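Local coordinates for protein S-adenosylmethionine:tRNA ribosyltransferase-isomerase (Thermus thermophilus, PDB 1WDI) that probably transfers and isomerises the ribose of S-adenosylmethionine onto the 7-deazaguanine base of preQ1-tRNA, forming epoxyqueuosine on the way to queuosine, at residues G36-A41 with T321-R326; G186-P191 with A296-F301; E203-T208 with A240-R245. All coordinates share one frame; numbering follows the deposited sequence.

Contact 1: G36-A41 with T321-R326; sequences GPFRVA and TLEAYR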
loop_
_atom_site.group_PDB
_atom_site.type_symbol
_atom_site.label_atom_id
_atom_site.label_comp_id
_atom_site.label_asym_id
_atom_site.label_seq_id
_atom_site.Cartn_x
_atom_site.Cartn_y
_atom_site.Cartn_z
ATOM N N GLY A 36 -16.346 -22.070 9.052
ATOM C CA GLY A 36 -16.059 -23.390 9.573
ATOM C C GLY A 36 -15.240 -23.313 10.847
ATOM O O GLY A 36 -14.986 -22.221 11.354
ATOM N N PRO A 37 -14.799 -24.461 11.380
ATOM C CA PRO A 37 -14.001 -24.529 12.608
ATOM C C PRO A 37 -12.681 -23.777 12.505
ATOM O O PRO A 37 -12.176 -23.520 11.406
ATOM C CB PRO A 37 -13.761 -26.027 12.787
ATOM C CG PRO A 37 -14.911 -26.659 12.079
ATOM C CD PRO A 37 -15.036 -25.811 10.842
ATOM N N PHE A 38 -12.126 -23.425 13.658
ATOM C CA PHE A 38 -10.841 -22.753 13.700
ATOM C C PHE A 38 -9.842 -23.761 13.124
ATOM O O PHE A 38 -9.766 -24.894 13.584
ATOM C CB PHE A 38 -10.452 -22.439 15.146
ATOM C CG PHE A 38 -9.121 -21.750 15.285
ATOM C CD1 PHE A 38 -9.015 -20.371 15.127
ATOM C CD2 PHE A 38 -7.974 -22.480 15.579
ATOM C CE1 PHE A 38 -7.787 -19.726 15.263
ATOM C CE2 PHE A 38 -6.738 -21.848 15.717
ATOM C CZ PHE A 38 -6.642 -20.468 15.561
ATOM N N ARG A 39 -9.091 -23.352 12.112
ATOM C CA ARG A 39 -8.100 -24.234 11.512
ATOM C C ARG A 39 -7.131 -23.413 10.682
ATOM O O ARG A 39 -7.524 -22.476 9.986
ATOM C CB ARG A 39 -8.771 -25.311 10.646
ATOM C CG ARG A 39 -9.548 -24.795 9.453
ATOM C CD ARG A 39 -10.315 -25.933 8.785
ATOM N NE ARG A 39 -10.997 -25.504 7.567
ATOM C CZ ARG A 39 -12.009 -24.641 7.529
ATOM N NH1 ARG A 39 -12.487 -24.101 8.651
ATOM N NH2 ARG A 39 -12.540 -24.307 6.360
ATOM N N VAL A 40 -5.857 -23.756 10.789
ATOM C CA VAL A 40 -4.831 -23.046 10.059
ATOM C C VAL A 40 -3.848 -24.029 9.443
ATOM O O VAL A 40 -3.772 -25.193 9.841
ATOM C CB VAL A 40 -4.041 -22.090 10.989
ATOM C CG1 VAL A 40 -4.995 -21.142 11.710
ATOM C CG2 VAL A 40 -3.238 -22.897 11.998
ATOM N N ALA A 41 -3.115 -23.554 8.448
ATOM C CA ALA A 41 -2.089 -24.359 7.811
ATOM C C ALA A 41 -0.841 -23.513 7.976
ATOM O O ALA A 41 -0.873 -22.306 7.739
ATOM C CB ALA A 41 -2.405 -24.569 6.329
ATOM N N THR A 321 -9.549 -13.589 14.842
ATOM C CA THR A 321 -8.330 -12.888 14.456
ATOM C C THR A 321 -7.336 -12.860 15.616
ATOM O O THR A 321 -6.155 -13.159 15.434
ATOM C CB THR A 321 -8.631 -11.441 14.009
ATOM O OG1 THR A 321 -9.398 -11.469 12.800
ATOM C CG2 THR A 321 -7.337 -10.674 13.763
ATOM N N LEU A 322 -7.806 -12.508 16.811
ATOM C CA LEU A 322 -6.921 -12.471 17.977
ATOM C C LEU A 322 -6.373 -13.873 18.278
ATOM O O LEU A 322 -5.218 -14.028 18.663
ATOM C CB LEU A 322 -7.670 -11.919 19.197
ATOM C CG LEU A 322 -8.217 -10.496 19.026
ATOM C CD1 LEU A 322 -8.909 -10.049 20.308
ATOM C CD2 LEU A 322 -7.081 -9.548 18.675
ATOM N N GLU A 323 -7.207 -14.891 18.106
ATOM C CA GLU A 323 -6.783 -16.267 18.339
ATOM C C GLU A 323 -5.639 -16.628 17.381
ATOM O O GLU A 323 -4.606 -17.153 17.798
ATOM C CB GLU A 323 -7.960 -17.225 18.125
ATOM C CG GLU A 323 -8.980 -17.230 19.257
ATOM C CD GLU A 323 -10.297 -17.860 18.854
ATOM O OE1 GLU A 323 -10.347 -18.516 17.791
ATOM O OE2 GLU A 323 -11.286 -17.701 19.600
ATOM N N ALA A 324 -5.827 -16.331 16.097
ATOM C CA ALA A 324 -4.816 -16.623 15.084
ATOM C C ALA A 324 -3.525 -15.861 15.357
ATOM O O ALA A 324 -2.428 -16.383 15.138
ATOM C CB ALA A 324 -5.347 -16.274 13.694
ATOM N N TYR A 325 -3.653 -14.626 15.831
ATOM C CA TYR A 325 -2.477 -13.816 16.128
ATOM C C TYR A 325 -1.715 -14.370 17.326
ATOM O O TYR A 325 -0.486 -14.360 17.347
ATOM C CB TYR A 325 -2.869 -12.358 16.383
ATOM C CG TYR A 325 -2.776 -11.485 15.147
ATOM C CD1 TYR A 325 -3.637 -11.673 14.067
ATOM C CD2 TYR A 325 -1.811 -10.487 15.052
ATOM C CE1 TYR A 325 -3.537 -10.879 12.918
ATOM C CE2 TYR A 325 -1.699 -9.696 13.915
ATOM C CZ TYR A 325 -2.563 -9.895 12.852
ATOM O OH TYR A 325 -2.445 -9.104 11.725
ATOM N N ARG A 326 -2.443 -14.855 18.325
ATOM C CA ARG A 326 -1.797 -15.429 19.499
ATOM C C ARG A 326 -1.060 -16.689 19.051
ATOM O O ARG A 326 0.053 -16.955 19.494
ATOM C CB ARG A 326 -2.840 -15.767 20.567
ATOM C CG ARG A 326 -2.566 -15.122 21.913
ATOM C CD ARG A 326 -3.817 -14.462 22.475
ATOM N NE ARG A 326 -4.924 -15.405 22.608
ATOM C CZ ARG A 326 -6.200 -15.058 22.506
ATOM N NH1 ARG A 326 -6.521 -13.788 22.273
ATOM N NH2 ARG A 326 -7.151 -15.974 22.620
#
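The turn of the beta hairpin formed by strands 28-32 and 40-44, at one margin of the mixed sheet, reaches helix 318-330 through Phe38, which lies against Glu323 and Ala324. With CG anti to the backbone N (chi1 179°), the phenyl group is thrown from the turn toward the helix, and the CD1-CE1 side of the ring does the touching. Phe38 CE1 stands 3.8 Å from Glu323 CB. The same ring atom comes within 4.0 Å of the backbone Ala324 N, which sits at the ring edge near its plane. Glu323 is extended beyond CG and carries its carboxylate alongside the ring, bringing OE1 to 3.5 Å from Phe38 CD1; the carboxylate and ring planes are 70° apart. Within the turn, Arg39 NH1 donates to Pro37 O (2.8 Å), in the carbonyl plane and on a lone pair, and also to Glu35 O, tying the turn to itself. A second link to the helix is the hydrogen bond from Arg320 NH1 to Gly36 O. Across Phe38 and Glu323 no hydrogen bond forms; the contact is van der Waals packing, perhaps helped by weak attraction between the carboxylate oxygen and the ring hydrogens.

Contact 2: G186-P191 with A296-F301; sequences GLHFTP and ALFTNF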
loop_
_atom_site.group_PDB
_atom_site.type_symbol
_atom_site.label_atom_id
_atom_site.label_comp_id
_atom_site.label_asym_id
_atom_site.label_seq_id
_atom_site.Cartn_x
_atom_site.Cartn_y
_atom_site.Cartn_z
ATOM N N GLY A 186 2.888 -7.142 -0.714
ATOM C CA GLY A 186 3.339 -7.515 -2.044
ATOM C C GLY A 186 4.818 -7.847 -2.140
ATOM O O GLY A 186 5.246 -8.508 -3.085
ATOM N N LEU A 187 5.603 -7.395 -1.165
ATOM C CA LEU A 187 7.043 -7.641 -1.161
ATOM C C LEU A 187 7.382 -9.130 -1.087
ATOM O O LEU A 187 8.457 -9.547 -1.521
ATOM C CB LEU A 187 7.702 -6.922 0.020
ATOM C CG LEU A 187 9.228 -7.069 0.136
ATOM C CD1 LEU A 187 9.906 -6.157 -0.882
ATOM C CD2 LEU A 187 9.685 -6.711 1.544
ATOM N N HIS A 188 6.459 -9.922 -0.545
ATOM C CA HIS A 188 6.655 -11.365 -0.389
ATOM C C HIS A 188 6.710 -12.149 -1.692
ATOM O O HIS A 188 7.226 -13.269 -1.725
ATOM C CB HIS A 188 5.546 -11.944 0.490
ATOM C CG HIS A 188 5.495 -11.348 1.861
ATOM N ND1 HIS A 188 6.519 -11.493 2.773
ATOM C CD2 HIS A 188 4.543 -10.610 2.479
ATOM C CE1 HIS A 188 6.196 -10.874 3.894
ATOM N NE2 HIS A 188 5.003 -10.329 3.743
ATOM N N PHE A 189 6.172 -11.568 -2.760
ATOM C CA PHE A 189 6.154 -12.233 -4.052
ATOM C C PHE A 189 7.461 -12.083 -4.823
ATOM O O PHE A 189 8.145 -11.068 -4.730
ATOM C CB PHE A 189 5.000 -11.711 -4.920
ATOM C CG PHE A 189 3.634 -12.090 -4.415
ATOM C CD1 PHE A 189 3.125 -11.525 -3.246
ATOM C CD2 PHE A 189 2.853 -13.011 -5.108
ATOM C CE1 PHE A 189 1.856 -11.873 -2.777
ATOM C CE2 PHE A 189 1.588 -13.367 -4.652
ATOM C CZ PHE A 189 1.084 -12.792 -3.478
ATOM N N THR A 190 7.794 -13.115 -5.587
ATOM C CA THR A 190 8.996 -13.128 -6.404
ATOM C C THR A 190 8.541 -13.365 -7.834
ATOM O O THR A 190 7.410 -13.791 -8.068
ATOM C CB THR A 190 9.917 -14.299 -6.035
ATOM O OG1 THR A 190 9.171 -15.517 -6.137
ATOM C CG2 THR A 190 10.464 -14.147 -4.612
ATOM N N PRO A 191 9.417 -13.091 -8.812
ATOM C CA PRO A 191 9.033 -13.313 -10.206
ATOM C C PRO A 191 8.629 -14.775 -10.407
ATOM O O PRO A 191 7.719 -15.075 -11.178
ATOM C CB PRO A 191 10.305 -12.942 -10.971
ATOM C CG PRO A 191 10.876 -11.842 -10.129
ATOM C CD PRO A 191 10.718 -12.402 -8.727
ATOM N N ALA A 296 -10.960 -12.963 -0.352
ATOM C CA ALA A 296 -9.854 -13.556 0.398
ATOM C C ALA A 296 -8.800 -12.483 0.558
ATOM O O ALA A 296 -8.711 -11.581 -0.269
ATOM C CB ALA A 296 -9.278 -14.768 -0.352
ATOM N N LEU A 297 -7.993 -12.586 1.605
ATOM C CA LEU A 297 -6.980 -11.574 1.865
ATOM C C LEU A 297 -5.608 -12.117 2.228
ATOM O O LEU A 297 -5.481 -12.940 3.134
ATOM C CB LEU A 297 -7.450 -10.649 3.001
ATOM C CG LEU A 297 -6.468 -9.581 3.498
ATOM C CD1 LEU A 297 -6.157 -8.604 2.367
ATOM C CD2 LEU A 297 -7.079 -8.823 4.684
ATOM N N PHE A 298 -4.594 -11.637 1.509
ATOM C CA PHE A 298 -3.201 -11.993 1.741
ATOM C C PHE A 298 -2.671 -10.706 2.367
ATOM O O PHE A 298 -2.704 -9.649 1.730
ATOM C CB PHE A 298 -2.485 -12.260 0.414
ATOM C CG PHE A 298 -1.029 -12.603 0.565
ATOM C CD1 PHE A 298 -0.614 -13.934 0.632
ATOM C CD2 PHE A 298 -0.068 -11.600 0.650
ATOM C CE1 PHE A 298 0.740 -14.260 0.781
ATOM C CE2 PHE A 298 1.285 -11.908 0.799
ATOM C CZ PHE A 298 1.691 -13.245 0.864
ATOM N N THR A 299 -2.189 -10.778 3.602
ATOM C CA THR A 299 -1.719 -9.572 4.273
ATOM C C THR A 299 -0.673 -9.892 5.340
ATOM O O THR A 299 -0.535 -11.041 5.766
ATOM C CB THR A 299 -2.933 -8.843 4.924
ATOM O OG1 THR A 299 -2.525 -7.588 5.484
ATOM C CG2 THR A 299 -3.538 -9.707 6.011
ATOM N N ASN A 300 0.066 -8.882 5.775
ATOM C CA ASN A 300 1.078 -9.106 6.804
ATOM C C ASN A 300 0.437 -9.285 8.173
ATOM O O ASN A 300 -0.788 -9.229 8.319
ATOM C CB ASN A 300 2.049 -7.919 6.897
ATOM C CG ASN A 300 2.878 -7.727 5.642
ATOM O OD1 ASN A 300 3.167 -8.675 4.919
ATOM N ND2 ASN A 300 3.288 -6.491 5.396
ATOM N N PHE A 301 1.285 -9.513 9.171
ATOM C CA PHE A 301 0.847 -9.633 10.554
ATOM C C PHE A 301 1.008 -8.211 11.094
ATOM O O PHE A 301 2.116 -7.665 11.130
ATOM C CB PHE A 301 1.735 -10.611 11.333
ATOM C CG PHE A 301 1.409 -12.064 11.078
ATOM C CD1 PHE A 301 2.114 -12.800 10.123
ATOM C CD2 PHE A 301 0.385 -12.693 11.789
ATOM C CE1 PHE A 301 1.804 -14.141 9.879
ATOM C CE2 PHE A 301 0.064 -14.035 11.551
ATOM C CZ PHE A 301 0.777 -14.758 10.593
#
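His188, the last residue of a short 3-10 turn, and Phe189 just after it meet Phe298 and Asn300 of strand 296-300. The His188 side chain starts with CB at 4.1 Å from Phe298 CZ. Its CG lies anti to the carbonyl carbon (chi1 -60°), which points the imidazole past Phe298 and on to Asn300. On the way, CD2 passes Phe298 CE2 at 3.9 Å, at the edge of the phenyl ring. At the tip, His188 NE2 donates to Asn300 OD1 over 2.7 Å with an N-H...O angle of 151°. The oxygen lies in the imidazole plane, but the nitrogen is tilted somewhat out of the amide plane, and the two flat groups stand almost perpendicular. This bond helps to fix the rotation of the imidazole and pairs a buried N-H with a buried amide oxygen.

Beside it, Phe189 and Phe298 approach from opposite directions in an edge-to-face pair, with centroids 5.1 Å apart and planes at 62°. Phe189 CE1 comes down over one face of Phe298, offset toward the rim and 3.6 Å from Phe298 CE2. Asn300 N and Thr299 OG1 bind a citrate, probably from the crystallisation liquor, which may mark a pocket beside Thr299 and Asn300. Strand 296-300 runs in the mixed sheet between strands 253-256 and 341-344; Val256 and Ala341 flank the aromatic cluster, Phe60 stacks edge-to-face with Phe189, and Thr190 caps the start of helix 191-199.

Contact 3: E203-T208 with A240-R245; sequences ELRFLT and AEAVNR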
loop_
_atom_site.group_PDB
_atom_site.type_symbol
_atom_site.label_atom_id
_atom_site.label_comp_id
_atom_site.label_asym_id
_atom_site.label_seq_id
_atom_site.Cartn_x
_atom_site.Cartn_y
_atom_site.Cartn_z
ATOM N N GLU A 203 -5.332 -15.029 -12.248
ATOM C CA GLU A 203 -5.215 -13.702 -12.823
ATOM C C GLU A 203 -4.377 -12.823 -11.914
ATOM O O GLU A 203 -4.487 -12.895 -10.689
ATOM C CB GLU A 203 -6.598 -13.077 -13.015
ATOM C CG GLU A 203 -7.463 -13.791 -14.026
ATOM C CD GLU A 203 -8.723 -13.020 -14.359
ATOM O OE1 GLU A 203 -8.666 -11.773 -14.367
ATOM O OE2 GLU A 203 -9.761 -13.658 -14.633
ATOM N N LEU A 204 -3.530 -12.002 -12.522
ATOM C CA LEU A 204 -2.676 -11.095 -11.777
ATOM C C LEU A 204 -3.068 -9.691 -12.227
ATOM O O LEU A 204 -2.714 -9.262 -13.325
ATOM C CB LEU A 204 -1.205 -11.382 -12.098
ATOM C CG LEU A 204 -0.739 -12.829 -11.855
ATOM C CD1 LEU A 204 0.718 -12.966 -12.271
ATOM C CD2 LEU A 204 -0.902 -13.209 -10.380
ATOM N N ARG A 205 -3.821 -8.987 -11.385
ATOM C CA ARG A 205 -4.293 -7.641 -11.717
ATOM C C ARG A 205 -3.690 -6.590 -10.794
ATOM O O ARG A 205 -3.537 -6.829 -9.593
ATOM C CB ARG A 205 -5.818 -7.592 -11.614
ATOM C CG ARG A 205 -6.539 -8.658 -12.421
ATOM C CD ARG A 205 -6.401 -8.431 -13.922
ATOM N NE ARG A 205 -7.183 -9.408 -14.671
ATOM C CZ ARG A 205 -7.430 -9.324 -15.972
ATOM N NH1 ARG A 205 -6.955 -8.303 -16.674
ATOM N NH2 ARG A 205 -8.158 -10.259 -16.566
ATOM N N PHE A 206 -3.367 -5.421 -11.348
ATOM C CA PHE A 206 -2.762 -4.356 -10.558
ATOM C C PHE A 206 -3.501 -3.012 -10.587
ATOM O O PHE A 206 -3.771 -2.458 -11.660
ATOM C CB PHE A 206 -1.317 -4.110 -11.019
ATOM C CG PHE A 206 -0.420 -5.321 -10.917
ATOM C CD1 PHE A 206 -0.564 -6.394 -11.795
ATOM C CD2 PHE A 206 0.579 -5.378 -9.953
ATOM C CE1 PHE A 206 0.276 -7.504 -11.713
ATOM C CE2 PHE A 206 1.427 -6.485 -9.860
ATOM C CZ PHE A 206 1.274 -7.550 -10.743
ATOM N N LEU A 207 -3.836 -2.491 -9.409
ATOM C CA LEU A 207 -4.464 -1.177 -9.339
ATOM C C LEU A 207 -3.344 -0.238 -8.892
ATOM O O LEU A 207 -2.265 -0.695 -8.492
ATOM C CB LEU A 207 -5.641 -1.154 -8.355
ATOM C CG LEU A 207 -5.491 -1.676 -6.924
ATOM C CD1 LEU A 207 -4.724 -0.683 -6.066
ATOM C CD2 LEU A 207 -6.881 -1.903 -6.355
ATOM N N THR A 208 -3.592 1.062 -8.951
ATOM C CA THR A 208 -2.565 2.035 -8.603
ATOM C C THR A 208 -2.793 2.857 -7.342
ATOM O O THR A 208 -3.860 3.429 -7.144
ATOM C CB THR A 208 -2.367 3.036 -9.763
ATOM O OG1 THR A 208 -2.173 2.322 -10.990
ATOM C CG2 THR A 208 -1.170 3.918 -9.502
ATOM N N ALA A 240 -11.008 -3.109 -13.211
ATOM C CA ALA A 240 -12.387 -2.980 -12.756
ATOM C C ALA A 240 -13.226 -4.006 -13.507
ATOM O O ALA A 240 -14.044 -4.710 -12.920
ATOM C CB ALA A 240 -12.909 -1.576 -13.033
ATOM N N GLU A 241 -13.006 -4.098 -14.814
ATOM C CA GLU A 241 -13.756 -5.042 -15.634
ATOM C C GLU A 241 -13.504 -6.496 -15.223
ATOM O O GLU A 241 -14.435 -7.305 -15.169
ATOM C CB GLU A 241 -13.413 -4.837 -17.116
ATOM C CG GLU A 241 -14.091 -5.817 -18.057
ATOM C CD GLU A 241 -13.907 -5.443 -19.512
ATOM O OE1 GLU A 241 -12.825 -4.931 -19.867
ATOM O OE2 GLU A 241 -14.841 -5.670 -20.309
ATOM N N ALA A 242 -12.253 -6.823 -14.920
ATOM C CA ALA A 242 -11.901 -8.189 -14.524
ATOM C C ALA A 242 -12.499 -8.577 -13.167
ATOM O O ALA A 242 -12.913 -9.721 -12.964
ATOM C CB ALA A 242 -10.381 -8.348 -14.486
ATOM N N VAL A 243 -12.543 -7.624 -12.243
ATOM C CA VAL A 243 -13.094 -7.880 -10.916
ATOM C C VAL A 243 -14.604 -8.089 -10.987
ATOM O O VAL A 243 -15.146 -9.009 -10.369
ATOM C CB VAL A 243 -12.779 -6.713 -9.945
ATOM C CG1 VAL A 243 -13.624 -6.826 -8.687
ATOM C CG2 VAL A 243 -11.296 -6.737 -9.578
ATOM N N ASN A 244 -15.286 -7.243 -11.749
ATOM C CA ASN A 244 -16.731 -7.365 -11.864
ATOM C C ASN A 244 -17.153 -8.621 -12.609
ATOM O O ASN A 244 -18.133 -9.268 -12.236
ATOM C CB ASN A 244 -17.315 -6.115 -12.524
ATOM C CG ASN A 244 -17.059 -4.868 -11.709
ATOM O OD1 ASN A 244 -17.079 -4.913 -10.477
ATOM N ND2 ASN A 244 -16.819 -3.746 -12.384
ATOM N N ARG A 245 -16.416 -8.985 -13.654
ATOM C CA ARG A 245 -16.748 -10.197 -14.396
ATOM C C ARG A 245 -16.516 -11.415 -13.492
ATOM O O ARG A 245 -17.297 -12.362 -13.495
ATOM C CB ARG A 245 -15.895 -10.285 -15.675
ATOM C CG ARG A 245 -16.174 -11.499 -16.558
ATOM C CD ARG A 245 -15.746 -11.237 -18.010
ATOM N NE ARG A 245 -14.430 -10.606 -18.064
ATOM C CZ ARG A 245 -13.277 -11.253 -17.926
ATOM N NH1 ARG A 245 -13.264 -12.566 -17.742
ATOM N NH2 ARG A 245 -12.134 -10.579 -17.937
HETATM O O HOH W 1 -11.801 -11.710 -14.467
HETATM O O HOH W 2 -10.272 -12.692 -17.257
#
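Glu203 OE1 accepts two hydrogen bonds from Arg205, two residues along the same strand: one from NH2 at 2.7 Å and one from NE at 2.8 Å. The guanidinium thus grips side-on with two nitrogens on one oxygen, which lies in its plane; NE meets OE1 nearly along the C-O axis, whereas NH2 comes from above the carboxylate plane. A bend in the arginine chain (chi2 -69°) folds the group back to this salt bridge and presents one guanidinium face to the helix. Ala242 CB rests over that face, offset toward its rim and 3.4 Å from Arg205 NE. This is a helix packing across a beta sheet: the short segments of strand 203-211 and helix 237-248 pass 9.6 Å apart between axes, their directions 128° apart, with Ala242 as the helix residue facing Arg205. Toward the helix, Glu203 OE2 works through water. Water 1 donates to Glu203 OE2 (2.8 Å) and to the helix carbonyl Ala242 O (2.7 Å). Water 2 donates to Glu203 OE2 and accepts from Arg245 NH2 (2.9 Å), in the plane of that guanidinium. Arg251 NH1 adds a direct salt bridge to OE2.

All three contacts reach the same mixed sheet at different places. Contact 2 is the buried one, its centre about 11 Å from the centre of the chain, and combines aromatic stacking with one direct hydrogen bond. Contacts 1 and 3 are only partly buried: contact 1 has no hydrogen bond between its two segments, although Arg320 of the same helix bonds the turn, while contact 3 joins strand and helix through waters and a charged cluster. Contacts 1 and 2 touch, Tyr325 OH lying 3.5 Å from Phe301 CA, so helix 318-330 borders both. Contact 3 remains apart, about 6 Å from contact 2 and about 20 Å from contact 1 between nearest atoms.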